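Local coordinates for pyocin S8 (Pseudomonas aeruginosa, PDB 6W0V), which is a bacteriocin whose C-terminal nuclease domain, of the colicin/pyocin H-N-H family, probably cleaves DNA as an endonuclease, at residues D1-A6 and E41-R46. The protein carries 1 engineered substitution. Numbering follows the deposited sequence.
Sequences DEPGVA and EFKSWR
The Phe42 ring turns its CD2-CE2 side to Ala6, whose backbone N lies at the ring edge, in the plane, while Ala6 CB approaches Phe42 CE2 obliquely at 3.3 Å. Phe48 of helix 45-57 meets the same ring edge-to-face, and Asp47 and Gln51 also touch it, so the ring lies between Ala6 and that helix. The Trp45 indole stacks with Phe48 and meets His98 with planes at about 60°. The third flat group, the carboxylate of Asp1, is held at the helix N-terminus by a direct bond to OD1 and a water-bridged one to OD2.

Backbone pairing identifies the motif as a two-stranded antiparallel sheet of the colicin/pyocin DNase domain, strand 4-5 against 41-42. Gly4 and Phe42 form its hydrogen-bonded pair: Phe42 N donates to Gly4 O over 2.7 Å and almost straight (174°), and Gly4 N returns a bond to Phe42 O. Val5 and Glu41 are the adjoining non-hydrogen-bonded pair, and the Glu41 CA-H supplements Gly4 O at 3.3 Å. Before the strand, Pro3 sets CG against Lys43 CE at 4.0 Å, the lysine chain being folded back by successive bends at chi2, chi3 and chi4.

Beyond the sheet the chain turns into helix 45-57, with Ser44 as N-cap; its OG accepts from Asp47 N, while Asp47 OD2 in turn holds Lys43 N, just ahead of the cap. With CG trans to the N-terminal nitrogen (chi1 179°), the Asp1 carboxylate reaches the first turn, where the helix dipole would probably favour a negative charge. One water bridges Asp1 O and Lys43 O; another accepts from Arg46 N and donates to Asp1 OD2 at 2.6 Å. The direct bond runs from Trp45 N to the syn lone pair of Asp1 OD1, 2.7 Å long and 166° at the hydrogen.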
# COMPACT_ATOMS: atom_id res chain seq x y z
N ASP A 1 -4.07 -15.98 15.50
CA ASP A 1 -3.23 -14.74 15.45
C ASP A 1 -2.70 -14.44 16.85
O ASP A 1 -3.38 -13.74 17.62
CB ASP A 1 -4.02 -13.55 14.89
CG ASP A 1 -3.21 -12.27 14.85
OD1 ASP A 1 -1.99 -12.34 14.64
OD2 ASP A 1 -3.82 -11.19 15.03
N GLU A 2 -1.51 -14.96 17.16
CA GLU A 2 -0.90 -14.91 18.52
C GLU A 2 0.47 -14.26 18.43
O GLU A 2 1.05 -14.15 17.35
CB GLU A 2 -0.77 -16.32 19.08
CG GLU A 2 0.39 -17.10 18.47
CD GLU A 2 0.29 -18.61 18.60
OE1 GLU A 2 0.92 -19.31 17.78
OE2 GLU A 2 -0.41 -19.07 19.52
N PRO A 3 1.04 -13.82 19.58
CA PRO A 3 2.39 -13.27 19.57
C PRO A 3 3.42 -14.31 19.13
O PRO A 3 3.19 -15.49 19.21
CB PRO A 3 2.63 -12.84 21.03
CG PRO A 3 1.24 -12.66 21.58
CD PRO A 3 0.42 -13.75 20.91
N GLY A 4 4.56 -13.82 18.66
CA GLY A 4 5.68 -14.68 18.31
C GLY A 4 6.93 -13.88 18.11
O GLY A 4 6.90 -12.67 18.30
N VAL A 5 7.98 -14.55 17.72
CA VAL A 5 9.31 -13.93 17.52
C VAL A 5 9.66 -14.19 16.07
O VAL A 5 9.57 -15.31 15.62
CB VAL A 5 10.34 -14.53 18.48
CG1 VAL A 5 11.74 -14.01 18.20
CG2 VAL A 5 9.94 -14.29 19.92
N ALA A 6 9.96 -13.13 15.35
CA ALA A 6 10.32 -13.30 13.94
C ALA A 6 11.66 -14.00 13.89
O ALA A 6 12.53 -13.77 14.73
CB ALA A 6 10.37 -11.98 13.24
N GLU A 41 9.87 -9.59 19.23
CA GLU A 41 8.53 -10.09 19.56
C GLU A 41 7.55 -9.30 18.70
O GLU A 41 7.73 -8.08 18.53
CB GLU A 41 8.19 -9.92 21.04
CG GLU A 41 6.81 -10.45 21.37
CD GLU A 41 6.25 -10.02 22.72
OE1 GLU A 41 5.79 -10.90 23.46
OE2 GLU A 41 6.27 -8.80 23.01
N PHE A 42 6.56 -10.00 18.18
CA PHE A 42 5.38 -9.43 17.51
C PHE A 42 4.16 -9.87 18.27
O PHE A 42 4.11 -11.02 18.69
CB PHE A 42 5.38 -9.83 16.05
CG PHE A 42 6.61 -9.26 15.42
CD1 PHE A 42 6.62 -7.94 15.00
CD2 PHE A 42 7.78 -9.99 15.39
CE1 PHE A 42 7.78 -7.40 14.48
CE2 PHE A 42 8.93 -9.45 14.85
CZ PHE A 42 8.92 -8.15 14.40
N LYS A 43 3.24 -8.95 18.50
CA LYS A 43 2.07 -9.24 19.35
C LYS A 43 1.00 -9.89 18.50
O LYS A 43 0.06 -10.44 19.05
CB LYS A 43 1.57 -7.94 19.99
CG LYS A 43 2.58 -7.27 20.90
CD LYS A 43 3.21 -8.22 21.87
CE LYS A 43 2.19 -8.97 22.70
NZ LYS A 43 1.37 -8.05 23.54
N SER A 44 1.12 -9.75 17.19
CA SER A 44 0.09 -10.16 16.23
C SER A 44 0.67 -10.07 14.84
O SER A 44 1.74 -9.44 14.66
CB SER A 44 -1.12 -9.30 16.33
OG SER A 44 -0.81 -8.00 15.87
N TRP A 45 -0.05 -10.61 13.89
CA TRP A 45 0.33 -10.46 12.47
C TRP A 45 0.32 -8.97 12.14
O TRP A 45 1.28 -8.50 11.51
CB TRP A 45 -0.61 -11.23 11.56
CG TRP A 45 -0.16 -11.00 10.16
CD1 TRP A 45 -0.79 -10.29 9.18
CD2 TRP A 45 1.11 -11.37 9.65
NE1 TRP A 45 -0.00 -10.25 8.07
CE2 TRP A 45 1.17 -10.91 8.32
CE3 TRP A 45 2.19 -12.10 10.16
CZ2 TRP A 45 2.27 -11.14 7.50
CZ3 TRP A 45 3.29 -12.31 9.35
CH2 TRP A 45 3.32 -11.84 8.04
N ARG A 46 -0.71 -8.26 12.57
CA ARG A 46 -0.78 -6.81 12.33
C ARG A 46 0.51 -6.15 12.82
O ARG A 46 1.10 -5.37 12.10
CB ARG A 46 -1.96 -6.21 13.07
CG ARG A 46 -1.92 -4.70 13.04
CD ARG A 46 -3.09 -4.16 13.80
NE ARG A 46 -3.04 -2.73 13.68
CZ ARG A 46 -4.01 -1.92 14.08
NH1 ARG A 46 -5.10 -2.41 14.64
NH2 ARG A 46 -3.87 -0.62 13.90
O HOH W 1 -3.26 -9.19 13.47
O HOH W 2 -2.29 -11.53 18.84